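Local coordinates for centrosomal protein of 104 kDa (Homo sapiens, PDB 5LPH), which is required for ciliogenesis and for structural integrity at the ciliary tip, interacts with tubulin, and is represented here by its TOG domain, at residues L32-K35 / A36-E39; V94-V97 / R98-I101; L176-I179 / P180-V184; V242-I245 / L246-R250; K274-F277 / E278-K282. One frame throughout, in Å; residues are numbered along the deposited sequence.

Overall arrangement
The five contacts follow one another along the chain of an all-helical TOG domain, each a local contact along one helix or at its start. Interaction 1, on helix 34-39, and interaction 2, on helix 83-100, have centres about 15 Å apart and touch where Glu39 meets Phe95. Interaction 3, on helix 178-183, lies about 20 Å from both interaction 2 and interaction 4, centre to centre. Interactions 4 and 5 occupy the successive helices 235-252 and 271-283, which pack together, for example Tyr249 against Phe280. Some 57 Å separates the centres of interactions 1 and 5, so the contacts sample one elongated helical array, the kind of scaffold that TOG domains present to tubulin.

Interaction 1. Residues L32-K35 / A36-E39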
loop_
_atom_site.group_PDB
_atom_site.type_symbol
_atom_site.label_atom_id
_atom_site.label_comp_id
_atom_site.label_asym_id
_atom_site.label_seq_id
_atom_site.Cartn_x
_atom_site.Cartn_y
_atom_site.Cartn_z
ATOM N N LEU A 32 28.363 6.782 -6.113
ATOM C CA LEU A 32 27.152 7.516 -5.773
ATOM C C LEU A 32 27.303 8.971 -6.212
ATOM O O LEU A 32 28.379 9.554 -6.069
ATOM C CB LEU A 32 26.896 7.446 -4.261
ATOM C CG LEU A 32 26.564 6.049 -3.723
ATOM C CD1 LEU A 32 26.819 5.953 -2.226
ATOM C CD2 LEU A 32 25.127 5.673 -4.050
ATOM N N THR A 33 26.230 9.547 -6.746
ATOM C CA THR A 33 26.204 10.972 -7.079
ATOM C C THR A 33 26.194 11.786 -5.791
ATOM O O THR A 33 25.941 11.241 -4.715
ATOM C CB THR A 33 24.953 11.351 -7.895
ATOM O OG1 THR A 33 23.774 11.008 -7.152
ATOM C CG2 THR A 33 24.940 10.634 -9.247
ATOM N N GLU A 34 26.464 13.085 -5.903
ATOM C CA GLU A 34 26.441 13.978 -4.739
ATOM C C GLU A 34 25.054 14.008 -4.080
ATOM O O GLU A 34 24.953 13.976 -2.853
ATOM C CB GLU A 34 26.895 15.394 -5.122
ATOM C CG GLU A 34 27.128 16.339 -3.945
ATOM C CD GLU A 34 28.119 15.802 -2.918
ATOM O OE1 GLU A 34 29.155 15.220 -3.320
ATOM O OE2 GLU A 34 27.860 15.951 -1.701
ATOM N N LYS A 35 24.002 14.043 -4.901
ATOM C CA LYS A 35 22.611 14.002 -4.423
ATOM C C LYS A 35 22.280 12.718 -3.659
ATOM O O LYS A 35 21.671 12.770 -2.585
ATOM C CB LYS A 35 21.642 14.165 -5.604
ATOM C CG LYS A 35 20.167 14.056 -5.239
ATOM C CD LYS A 35 19.290 14.788 -6.260
ATOM C CE LYS A 35 19.094 16.233 -5.878
ATOM N NZ LYS A 35 18.288 17.003 -6.864
ATOM N N ALA A 36 22.672 11.578 -4.228
ATOM C CA ALA A 36 22.445 10.264 -3.607
ATOM C C ALA A 36 23.195 10.102 -2.284
ATOM O O ALA A 36 22.707 9.468 -1.347
ATOM C CB ALA A 36 22.854 9.162 -4.567
ATOM N N LEU A 37 24.390 10.681 -2.235
ATOM C CA LEU A 37 25.257 10.646 -1.062
ATOM C C LEU A 37 24.595 11.304 0.150
ATOM O O LEU A 37 24.616 10.747 1.250
ATOM C CB LEU A 37 26.581 11.354 -1.391
ATOM C CG LEU A 37 27.924 10.837 -0.889
ATOM C CD1 LEU A 37 28.018 9.317 -0.903
ATOM C CD2 LEU A 37 29.007 11.460 -1.760
ATOM N N ARG A 38 23.994 12.475 -0.062
ATOM C CA ARG A 38 23.301 13.205 1.016
ATOM C C ARG A 38 21.978 12.536 1.392
ATOM O O ARG A 38 21.633 12.436 2.575
ATOM C CB ARG A 38 23.068 14.674 0.626
ATOM C CG ARG A 38 24.329 15.446 0.226
ATOM C CD ARG A 38 25.364 15.583 1.346
ATOM N NE ARG A 38 26.733 15.692 0.832
ATOM C CZ ARG A 38 27.837 15.747 1.585
ATOM N NH1 ARG A 38 27.772 15.717 2.919
ATOM N NH2 ARG A 38 29.030 15.836 0.993
ATOM N N GLU A 39 21.270 12.063 0.371
ATOM C CA GLU A 39 20.023 11.307 0.514
ATOM C C GLU A 39 20.215 10.022 1.336
ATOM O O GLU A 39 19.454 9.758 2.272
ATOM C CB GLU A 39 19.498 10.968 -0.889
ATOM C CG GLU A 39 18.094 10.404 -0.988
ATOM C CD GLU A 39 17.728 10.075 -2.431
ATOM O OE1 GLU A 39 16.828 10.740 -2.981
ATOM O OE2 GLU A 39 18.359 9.176 -3.029
#
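Leu32 starts the contact just ahead of helix 34-39, where its CD1 meets Leu37 CD1 at 3.8 Å. The two leucine side chains cross at about a right angle, and the other methyl of Leu32, CD2, leans on the CB of Ala36. Leucine suits this place because the same side chain also reaches Val52 and Tyr56 of helix 49-56, joining the helix start to its neighbour. Thr33 is the N-cap. With OG1 set between its backbone N and carbonyl carbon (chi1 58°), the hydroxyl oxygen turns back to accept from Ala36 N at 3.2 Å, a role a short hydroxyl residue fills well, while Thr33 O accepts from Leu37 N at 3.0 Å. Glu34 stands one turn before Arg38 and bends at chi2 to meet it. A single carboxylate oxygen, Glu34 OE2, takes both bonds of this side-on salt bridge, from Arg38 NE at 2.8 Å and from Arg38 NH2 at 2.9 Å. OE2 lies in the guanidinium plane, and the carboxylate plane is turned 33° from it. Lys35 joins through its backbone, its O receiving Glu39 N at 3.1 Å; the Glu39 carboxylate bonds outward to Tyr56 OH. The chemistry is that of a helix start: a hydroxyl satisfies an early amide, and an acid in the first turn probably interacts favourably with the helix dipole as well as with Arg38.

Interaction 2. Residues V94-V97 / R98-I101; sequences VFLV and RRAI
Val97 and Ile101 make the apolar contact of this turn, with Val97 CG1 3.8 Å from Ile101 CD1. The valine methyl lies opposite its own backbone N (chi1 162°), which directs it along the helix towards the following turn, and the two branched side chains meet at an oblique angle. Ile101 CG1 also rests 3.3 Å from Val97 O, so the isoleucine covers the carbonyl that its own amide uses. Compact, beta-branched residues suit this buried side. A looser apolar contact joins Leu96 CD2 to the aliphatic CD of Arg99, at 4.3 Å; Arg99 CG sits closer still to Leu96 O. The polar part is backbone bonding from one turn to the next: Arg98 N to Val94 O at 2.9 Å, Ala100 N to Leu96 O at 3.0 Å, and Ile101 N to Val97 O at 2.9 Å. The arginines send their charged ends to other partners. Arg98, extended from CG to NE, donates through NH1 to Arg140 O, while Arg99 forms a cation-pi contact with Tyr56. Long side chains of this kind can keep their stems on the helix and still reach its neighbours. Within the stack of HEAT-type helices, Val97 packs on Leu115 and Leu116 of helix 106-126, Leu96 on helices 49-56 and 60-76, and Ile101 on Leu145 of helix 131-147, so this end of helix 83-100 is enclosed from several directions.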
loop_
_atom_site.group_PDB
_atom_site.type_symbol
_atom_site.label_atom_id
_atom_site.label_comp_id
_atom_site.label_asym_id
_atom_site.label_seq_id
_atom_site.Cartn_x
_atom_site.Cartn_y
_atom_site.Cartn_z
ATOM N N VAL A 94 14.818 -0.399 5.256
ATOM C CA VAL A 94 13.543 0.137 4.775
ATOM C C VAL A 94 13.757 1.290 3.787
ATOM O O VAL A 94 13.010 1.411 2.809
ATOM C CB VAL A 94 12.621 0.544 5.953
ATOM C CG1 VAL A 94 11.429 1.364 5.479
ATOM C CG2 VAL A 94 12.130 -0.700 6.679
ATOM N N PHE A 95 14.768 2.122 4.039
ATOM C CA PHE A 95 15.147 3.199 3.110
ATOM C C PHE A 95 15.485 2.652 1.707
ATOM O O PHE A 95 15.054 3.217 0.701
ATOM C CB PHE A 95 16.309 4.035 3.687
ATOM C CG PHE A 95 16.896 5.026 2.715
ATOM C CD1 PHE A 95 17.967 4.670 1.901
ATOM C CD2 PHE A 95 16.388 6.313 2.618
ATOM C CE1 PHE A 95 18.508 5.573 1.000
ATOM C CE2 PHE A 95 16.928 7.226 1.721
ATOM C CZ PHE A 95 17.990 6.853 0.910
ATOM N N LEU A 96 16.248 1.561 1.652
ATOM C CA LEU A 96 16.597 0.920 0.378
ATOM C C LEU A 96 15.420 0.177 -0.269
ATOM O O LEU A 96 15.265 0.233 -1.487
ATOM C CB LEU A 96 17.799 -0.018 0.540
ATOM C CG LEU A 96 19.152 0.646 0.820
ATOM C CD1 LEU A 96 20.217 -0.422 0.962
ATOM C CD2 LEU A 96 19.553 1.635 -0.267
ATOM N N VAL A 97 14.600 -0.501 0.536
ATOM C CA VAL A 97 13.374 -1.145 0.040
ATOM C C VAL A 97 12.458 -0.132 -0.642
ATOM O O VAL A 97 11.965 -0.373 -1.741
ATOM C CB VAL A 97 12.621 -1.882 1.174
ATOM C CG1 VAL A 97 11.160 -2.168 0.820
ATOM C CG2 VAL A 97 13.344 -3.177 1.509
ATOM N N ARG A 98 12.268 1.010 0.004
ATOM C CA ARG A 98 11.419 2.084 -0.518
ATOM C C ARG A 98 11.804 2.535 -1.935
ATOM O O ARG A 98 10.937 2.765 -2.770
ATOM C CB ARG A 98 11.453 3.275 0.446
ATOM C CG ARG A 98 10.532 4.430 0.104
ATOM C CD ARG A 98 10.706 5.554 1.105
ATOM N NE ARG A 98 10.186 6.824 0.596
ATOM C CZ ARG A 98 8.931 7.256 0.726
ATOM N NH1 ARG A 98 8.004 6.528 1.352
ATOM N NH2 ARG A 98 8.594 8.441 0.224
ATOM N N ARG A 99 13.097 2.678 -2.196
ATOM C CA ARG A 99 13.555 3.097 -3.524
ATOM C C ARG A 99 13.472 1.935 -4.535
ATOM O O ARG A 99 13.034 2.133 -5.671
ATOM C CB ARG A 99 14.913 3.799 -3.434
ATOM C CG ARG A 99 16.126 2.964 -3.096
ATOM C CD ARG A 99 17.401 3.775 -3.269
ATOM N NE ARG A 99 17.902 3.788 -4.653
ATOM C CZ ARG A 99 17.818 4.804 -5.524
ATOM N NH1 ARG A 99 17.247 5.970 -5.213
ATOM N NH2 ARG A 99 18.334 4.650 -6.744
ATOM N N ALA A 100 13.783 0.721 -4.085
ATOM C CA ALA A 100 13.696 -0.475 -4.929
ATOM C C ALA A 100 12.267 -0.881 -5.331
ATOM O O ALA A 100 12.090 -1.565 -6.341
ATOM C CB ALA A 100 14.396 -1.645 -4.263
ATOM N N ILE A 101 11.259 -0.462 -4.563
ATOM C CA ILE A 101 9.858 -0.630 -4.971
ATOM C C ILE A 101 9.544 0.147 -6.261
ATOM O O ILE A 101 8.668 -0.259 -7.023
ATOM C CB ILE A 101 8.877 -0.272 -3.822
ATOM C CG1 ILE A 101 8.933 -1.359 -2.741
ATOM C CG2 ILE A 101 7.442 -0.164 -4.318
ATOM C CD1 ILE A 101 8.354 -0.945 -1.401
#

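Interaction 3. Residues L176-I179 / P180-V184; sequences LQII and PSYLV
Ile178 sets CG2 opposite its backbone N, leaning it towards the next turn, while Tyr182 CG, opposite its own carbonyl carbon (chi1 -69°), swings the ring back towards Ile178, and the two side chains lie side by side. This is an i to i+4 contact on the short helix 178-183 of the TOG domain, which begins at the very end of the first HEAT repeat and runs on past it. Ile178 CG2 comes within 3.4 Å of Tyr182 CE2, approaching the ring obliquely. Both residues also pack on helix 131-147, Ile178 on Val138 and Tyr182 on Ile142, and a flat aromatic can serve both surfaces at once. With an alanine in place of the tyrosine, the Ile178 methyl is likely to lose its ring partner and a gap to open beside Ile142. Pro180 fits the first turn, where its lack of an amide hydrogen costs little; its ring packs on Leu210 and Phe217. Buried Ile179 faces helix 154-169 through Ile164 and Met167, while its CG2 lies 4.1 Å from Leu183 CD1. Its carbonyl oxygen accepts twice: Tyr182 N bonds to it weakly, whereas Leu183 N donates in the carbonyl plane to Ile179 O at 3.3 Å.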
loop_
_atom_site.group_PDB
_atom_site.type_symbol
_atom_site.label_atom_id
_atom_site.label_comp_id
_atom_site.label_asym_id
_atom_site.label_seq_id
_atom_site.Cartn_x
_atom_site.Cartn_y
_atom_site.Cartn_z
ATOM N N LEU A 176 -2.657 -2.543 13.568
ATOM C CA LEU A 176 -2.344 -1.108 13.502
ATOM C C LEU A 176 -3.363 -0.257 12.755
ATOM O O LEU A 176 -3.351 0.968 12.903
ATOM C CB LEU A 176 -0.973 -0.890 12.857
ATOM C CG LEU A 176 0.222 -1.485 13.604
ATOM C CD1 LEU A 176 1.424 -1.605 12.680
ATOM C CD2 LEU A 176 0.560 -0.642 14.825
ATOM N N GLN A 177 -4.203 -0.890 11.931
ATOM C CA GLN A 177 -5.251 -0.199 11.161
ATOM C C GLN A 177 -4.739 0.857 10.166
ATOM O O GLN A 177 -5.470 1.784 9.796
ATOM C CB GLN A 177 -6.291 0.439 12.100
ATOM C CG GLN A 177 -6.880 -0.503 13.136
ATOM C CD GLN A 177 -7.946 0.159 13.997
ATOM O OE1 GLN A 177 -8.338 1.306 13.759
ATOM N NE2 GLN A 177 -8.417 -0.564 15.011
ATOM N N ILE A 178 -3.506 0.691 9.701
ATOM C CA ILE A 178 -2.849 1.696 8.865
ATOM C C ILE A 178 -3.272 1.580 7.396
ATOM O O ILE A 178 -3.579 2.592 6.761
ATOM C CB ILE A 178 -1.308 1.597 8.994
ATOM C CG1 ILE A 178 -0.874 1.982 10.414
ATOM C CG2 ILE A 178 -0.607 2.494 7.982
ATOM C CD1 ILE A 178 0.513 1.501 10.776
ATOM N N ILE A 179 -3.271 0.360 6.859
ATOM C CA ILE A 179 -3.470 0.153 5.414
ATOM C C ILE A 179 -4.859 0.579 4.929
ATOM O O ILE A 179 -4.952 1.244 3.897
ATOM C CB ILE A 179 -3.078 -1.283 4.960
ATOM C CG1 ILE A 179 -1.545 -1.395 4.976
ATOM C CG2 ILE A 179 -3.614 -1.609 3.564
ATOM C CD1 ILE A 179 -0.989 -2.797 4.848
ATOM N N PRO A 180 -5.933 0.209 5.663
ATOM C CA PRO A 180 -7.264 0.709 5.301
ATOM C C PRO A 180 -7.356 2.228 5.157
ATOM O O PRO A 180 -8.070 2.714 4.287
ATOM C CB PRO A 180 -8.136 0.204 6.449
ATOM C CG PRO A 180 -7.513 -1.106 6.789
ATOM C CD PRO A 180 -6.031 -0.864 6.672
ATOM N N SER A 181 -6.618 2.962 5.982
ATOM C CA SER A 181 -6.601 4.422 5.920
ATOM C C SER A 181 -6.016 4.997 4.624
ATOM O O SER A 181 -6.412 6.081 4.210
ATOM C CB SER A 181 -5.861 4.987 7.132
ATOM O OG SER A 181 -5.756 6.393 7.050
ATOM N N TYR A 182 -5.072 4.291 4.004
ATOM C CA TYR A 182 -4.560 4.676 2.679
ATOM C C TYR A 182 -5.564 4.392 1.573
ATOM O O TYR A 182 -5.644 5.151 0.608
ATOM C CB TYR A 182 -3.244 3.963 2.348
ATOM C CG TYR A 182 -2.105 4.437 3.196
ATOM C CD1 TYR A 182 -1.610 5.735 3.068
ATOM C CD2 TYR A 182 -1.528 3.604 4.148
ATOM C CE1 TYR A 182 -0.565 6.181 3.859
ATOM C CE2 TYR A 182 -0.490 4.047 4.945
ATOM C CZ TYR A 182 -0.011 5.328 4.794
ATOM O OH TYR A 182 1.029 5.730 5.583
ATOM N N LEU A 183 -6.317 3.302 1.713
ATOM C CA LEU A 183 -7.257 2.867 0.680
ATOM C C LEU A 183 -8.537 3.700 0.601
ATOM O O LEU A 183 -9.212 3.674 -0.427
ATOM C CB LEU A 183 -7.609 1.388 0.867
ATOM C CG LEU A 183 -6.433 0.409 0.802
ATOM C CD1 LEU A 183 -6.880 -0.990 1.183
ATOM C CD2 LEU A 183 -5.798 0.407 -0.582
ATOM N N VAL A 184 -8.863 4.429 1.672
ATOM C CA VAL A 184 -10.032 5.337 1.682
ATOM C C VAL A 184 -9.675 6.811 1.418
ATOM O O VAL A 184 -10.543 7.674 1.504
ATOM C CB VAL A 184 -10.874 5.216 2.987
ATOM C CG1 VAL A 184 -11.349 3.782 3.181
ATOM C CG2 VAL A 184 -10.123 5.708 4.223
#

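Interaction 4. Residues V242-I245 / L246-R250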
loop_
_atom_site.group_PDB
_atom_site.type_symbol
_atom_site.label_atom_id
_atom_site.label_comp_id
_atom_site.label_asym_id
_atom_site.label_seq_id
_atom_site.Cartn_x
_atom_site.Cartn_y
_atom_site.Cartn_z
ATOM N N VAL A 242 -20.813 3.176 -7.344
ATOM C CA VAL A 242 -22.208 2.738 -7.234
ATOM C C VAL A 242 -22.256 1.333 -6.626
ATOM O O VAL A 242 -22.970 1.109 -5.649
ATOM C CB VAL A 242 -22.935 2.788 -8.605
ATOM C CG1 VAL A 242 -24.274 2.059 -8.565
ATOM C CG2 VAL A 242 -23.129 4.232 -9.060
ATOM N N ARG A 243 -21.475 0.410 -7.189
ATOM C CA ARG A 243 -21.412 -0.982 -6.707
ATOM C C ARG A 243 -21.019 -1.123 -5.226
ATOM O O ARG A 243 -21.563 -1.978 -4.528
ATOM C CB ARG A 243 -20.467 -1.821 -7.579
ATOM C CG ARG A 243 -20.998 -2.115 -8.982
ATOM C CD ARG A 243 -19.924 -2.675 -9.904
ATOM N NE ARG A 243 -19.470 -4.007 -9.479
ATOM C CZ ARG A 243 -18.190 -4.360 -9.331
ATOM N NH1 ARG A 243 -17.210 -3.495 -9.581
ATOM N NH2 ARG A 243 -17.884 -5.593 -8.937
ATOM N N ILE A 244 -20.091 -0.288 -4.754
ATOM C CA ILE A 244 -19.678 -0.295 -3.335
ATOM C C ILE A 244 -20.770 0.268 -2.424
ATOM O O ILE A 244 -21.021 -0.276 -1.345
ATOM C CB ILE A 244 -18.356 0.470 -3.096
ATOM C CG1 ILE A 244 -17.214 -0.230 -3.840
ATOM C CG2 ILE A 244 -18.032 0.550 -1.600
ATOM C CD1 ILE A 244 -15.876 0.469 -3.749
ATOM N N ILE A 245 -21.415 1.348 -2.860
ATOM C CA ILE A 245 -22.528 1.942 -2.105
ATOM C C ILE A 245 -23.673 0.930 -1.928
ATOM O O ILE A 245 -24.220 0.813 -0.825
ATOM C CB ILE A 245 -23.033 3.254 -2.764
ATOM C CG1 ILE A 245 -21.971 4.352 -2.620
ATOM C CG2 ILE A 245 -24.338 3.731 -2.129
ATOM C CD1 ILE A 245 -22.101 5.472 -3.626
ATOM N N LEU A 246 -24.014 0.201 -2.996
ATOM C CA LEU A 246 -25.053 -0.838 -2.931
ATOM C C LEU A 246 -24.664 -1.984 -1.984
ATOM O O LEU A 246 -25.509 -2.473 -1.236
ATOM C CB LEU A 246 -25.388 -1.388 -4.326
ATOM C CG LEU A 246 -25.998 -0.431 -5.359
ATOM C CD1 LEU A 246 -26.139 -1.123 -6.708
ATOM C CD2 LEU A 246 -27.347 0.110 -4.911
ATOM N N ASP A 247 -23.395 -2.401 -2.014
ATOM C CA ASP A 247 -22.877 -3.417 -1.074
ATOM C C ASP A 247 -22.951 -2.963 0.385
ATOM O O ASP A 247 -23.243 -3.771 1.269
ATOM C CB ASP A 247 -21.428 -3.818 -1.411
ATOM C CG ASP A 247 -21.325 -4.753 -2.621
ATOM O OD1 ASP A 247 -22.356 -5.264 -3.109
ATOM O OD2 ASP A 247 -20.188 -4.992 -3.082
HETATM N N MSE A 248 -22.694 -1.681 0.632
HETATM C CA MSE A 248 -22.775 -1.118 1.989
HETATM C C MSE A 248 -24.199 -1.023 2.477
HETATM O O MSE A 248 -24.441 -1.103 3.685
HETATM C CB MSE A 248 -22.120 0.261 2.053
HETATM C CG MSE A 248 -20.605 0.169 1.866
HETATM SE SE MSE A 248 -19.718 -0.528 3.490
HETATM C CE MSE A 248 -19.852 1.107 4.575
ATOM N N TYR A 249 -25.146 -0.849 1.552
ATOM C CA TYR A 249 -26.574 -0.853 1.881
ATOM C C TYR A 249 -27.083 -2.250 2.267
ATOM O O TYR A 249 -27.886 -2.371 3.189
ATOM C CB TYR A 249 -27.399 -0.283 0.721
ATOM C CG TYR A 249 -28.844 -0.019 1.081
ATOM C CD1 TYR A 249 -29.186 1.017 1.947
ATOM C CD2 TYR A 249 -29.870 -0.812 0.567
ATOM C CE1 TYR A 249 -30.510 1.254 2.291
ATOM C CE2 TYR A 249 -31.196 -0.577 0.905
ATOM C CZ TYR A 249 -31.511 0.459 1.768
ATOM O OH TYR A 249 -32.821 0.702 2.118
ATOM N N ARG A 250 -26.620 -3.287 1.565
ATOM C CA ARG A 250 -26.937 -4.685 1.920
ATOM C C ARG A 250 -26.475 -5.078 3.335
ATOM O O ARG A 250 -27.143 -5.865 4.006
ATOM C CB ARG A 250 -26.315 -5.672 0.919
ATOM C CG ARG A 250 -26.950 -5.681 -0.461
ATOM C CD ARG A 250 -26.415 -6.839 -1.299
ATOM N NE ARG A 250 -26.831 -6.780 -2.704
ATOM C CZ ARG A 250 -26.214 -6.108 -3.683
ATOM N NH1 ARG A 250 -25.115 -5.390 -3.455
ATOM N NH2 ARG A 250 -26.711 -6.151 -4.917
#
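Val242 and Leu246 lie side by side and point the same way, Val242 CG1 meeting Leu246 CD1 at 4.1 Å. They are one turn apart on helix 235-252, within the second HEAT repeat of the TOG domain. A second i to i+4 contact joins Ile244 and Met248, modelled as selenomethionine, with Ile244 CG2 4.3 Å from Met248 CG. Both are modest contacts; the same side chains also pack on other parts of the fold. Beneath them the backbone is regularly bonded: Leu246 N to Val242 O at 3.0 Å, Met248 N to Ile244 O at 2.9 Å and Tyr249 N to Ile245 O at 3.0 Å. Leu246 CG sits opposite its carbonyl carbon (chi1 -64°), which lays the side chain back over Val242 O.

Farther out, Ile244 and Met248 pack on Ser226 and Val222 of helix 219-229, where Met248 can follow the surface because its chain bends at both chi2 and chi3. Ile245, branched and buried, serves two neighbours, touching Met223 of that helix and Ile276 of helix 271-283. Tyr249 stacks its ring on Phe280 and bonds through OH to Asp284, a combination that suits tyrosine because the flat ring packs while the hydroxyl remains bonded. On the more polar side, Asp247 and Arg250 pair three residues apart, and this salt bridge brings Asp247 OD1 to 2.8 Å from Arg250 NH1.

Interaction 5. Residues K274-F277 / E278-K282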
loop_
_atom_site.group_PDB
_atom_site.type_symbol
_atom_site.label_atom_id
_atom_site.label_comp_id
_atom_site.label_asym_id
_atom_site.label_seq_id
_atom_site.Cartn_x
_atom_site.Cartn_y
_atom_site.Cartn_z
ATOM N N LYS A 274 -30.007 7.826 -9.584
ATOM C CA LYS A 274 -31.154 6.997 -9.983
ATOM C C LYS A 274 -30.831 5.518 -9.752
ATOM O O LYS A 274 -31.565 4.828 -9.043
ATOM C CB LYS A 274 -31.563 7.244 -11.447
ATOM C CG LYS A 274 -32.474 6.168 -12.042
ATOM C CD LYS A 274 -33.102 6.585 -13.361
ATOM C CE LYS A 274 -33.942 5.453 -13.938
ATOM N NZ LYS A 274 -34.287 5.666 -15.370
ATOM N N THR A 275 -29.723 5.061 -10.339
ATOM C CA THR A 275 -29.263 3.667 -10.204
ATOM C C THR A 275 -29.109 3.235 -8.739
ATOM O O THR A 275 -29.476 2.114 -8.374
ATOM C CB THR A 275 -27.913 3.443 -10.922
ATOM O OG1 THR A 275 -27.928 4.077 -12.207
ATOM C CG2 THR A 275 -27.616 1.948 -11.093
ATOM N N ILE A 276 -28.564 4.131 -7.916
ATOM C CA ILE A 276 -28.359 3.869 -6.488
ATOM C C ILE A 276 -29.691 3.698 -5.756
ATOM O O ILE A 276 -29.891 2.698 -5.062
ATOM C CB ILE A 276 -27.516 4.991 -5.819
ATOM C CG1 ILE A 276 -26.071 4.935 -6.329
ATOM C CG2 ILE A 276 -27.526 4.863 -4.295
ATOM C CD1 ILE A 276 -25.283 6.215 -6.136
ATOM N N PHE A 277 -30.595 4.664 -5.921
ATOM C CA PHE A 277 -31.847 4.681 -5.152
ATOM C C PHE A 277 -32.844 3.594 -5.567
ATOM O O PHE A 277 -33.506 3.017 -4.701
ATOM C CB PHE A 277 -32.501 6.075 -5.170
ATOM C CG PHE A 277 -31.748 7.109 -4.369
ATOM C CD1 PHE A 277 -31.476 6.903 -3.016
ATOM C CD2 PHE A 277 -31.324 8.299 -4.959
ATOM C CE1 PHE A 277 -30.784 7.850 -2.278
ATOM C CE2 PHE A 277 -30.633 9.249 -4.224
ATOM C CZ PHE A 277 -30.364 9.025 -2.884
ATOM N N GLU A 278 -32.956 3.305 -6.866
ATOM C CA GLU A 278 -33.747 2.142 -7.308
ATOM C C GLU A 278 -32.992 0.832 -7.050
ATOM O O GLU A 278 -33.607 -0.229 -6.962
ATOM C CB GLU A 278 -34.232 2.273 -8.763
ATOM C CG GLU A 278 -33.191 2.092 -9.861
ATOM C CD GLU A 278 -33.753 2.327 -11.260
ATOM O OE1 GLU A 278 -33.183 1.814 -12.253
ATOM O OE2 GLU A 278 -34.771 3.035 -11.375
ATOM N N GLY A 279 -31.666 0.917 -6.924
ATOM C CA GLY A 279 -30.866 -0.159 -6.342
ATOM C C GLY A 279 -31.251 -0.461 -4.902
ATOM O O GLY A 279 -31.429 -1.620 -4.542
ATOM N N PHE A 280 -31.386 0.581 -4.077
ATOM C CA PHE A 280 -31.860 0.421 -2.689
ATOM C C PHE A 280 -33.277 -0.155 -2.639
ATOM O O PHE A 280 -33.564 -1.024 -1.814
ATOM C CB PHE A 280 -31.854 1.755 -1.919
ATOM C CG PHE A 280 -30.483 2.340 -1.652
ATOM C CD1 PHE A 280 -29.298 1.623 -1.857
ATOM C CD2 PHE A 280 -30.389 3.632 -1.143
ATOM C CE1 PHE A 280 -28.066 2.198 -1.588
ATOM C CE2 PHE A 280 -29.159 4.208 -0.871
ATOM C CZ PHE A 280 -27.995 3.491 -1.093
ATOM N N ALA A 281 -34.152 0.346 -3.514
ATOM C CA ALA A 281 -35.529 -0.159 -3.646
ATOM C C ALA A 281 -35.577 -1.655 -3.989
ATOM O O ALA A 281 -36.422 -2.384 -3.472
ATOM C CB ALA A 281 -36.287 0.648 -4.696
ATOM N N LYS A 282 -34.661 -2.097 -4.850
ATOM C CA LYS A 282 -34.545 -3.513 -5.239
ATOM C C LYS A 282 -34.127 -4.406 -4.064
ATOM O O LYS A 282 -34.635 -5.517 -3.918
ATOM C CB LYS A 282 -33.538 -3.664 -6.388
ATOM C CG LYS A 282 -33.836 -4.785 -7.373
ATOM C CD LYS A 282 -32.797 -4.846 -8.488
ATOM C CE LYS A 282 -32.847 -3.634 -9.418
ATOM N NZ LYS A 282 -31.889 -3.742 -10.553
#
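Ile276 and Phe280 form the tight part of this turn. Ile276 CG2 sits over the face of the Phe280 ring, 3.9 Å from its centroid and 26° off the normal, a CH-pi contact whose shortest approach is 3.5 Å to Phe280 CZ. CG2 lies opposite the backbone N of Ile276, and the Phe280 ring lies opposite its own carbonyl carbon (chi1 -67°), so the two side chains run alongside each other. Ile276 O also lies over one face of the ring, towards its rim, while accepting from Phe280 N at 2.8 Å. The second aromatic, Phe277, meets Phe280 obliquely, with ring planes 84° apart and Phe277 CD1 3.9 Å from Phe280 CD2. Both rings are buried: Phe277 packs on Thr267 and Arg268, and Phe280 on Leu260, Ile245 and Leu246. Replacing Phe280 by a serine would probably leave the Ile276 methyl and Tyr249 without their aromatic partner and open a gap against helix 235-252. Gly279, its amide bonded to Thr275 O at 2.9 Å, belongs here too: a CB would clash with Thr275 O and Ile276 O, and the bare CA leaves room for Leu246 CD2.

The other side is loose and polar. Lys274 and Glu278 cross obliquely, but their charged atoms do not touch: Lys274 NZ and Glu278 OE2 are 4.8 Å apart, and the nearer approach is Lys274 CE to Glu278 OE2 at 3.6 Å. Long, flexible charged residues suit such a surface. An apolar face laid on the preceding helix, with a polar face turned from it, is characteristic of amphipathic helices in HEAT-type arrays such as the TOG domain.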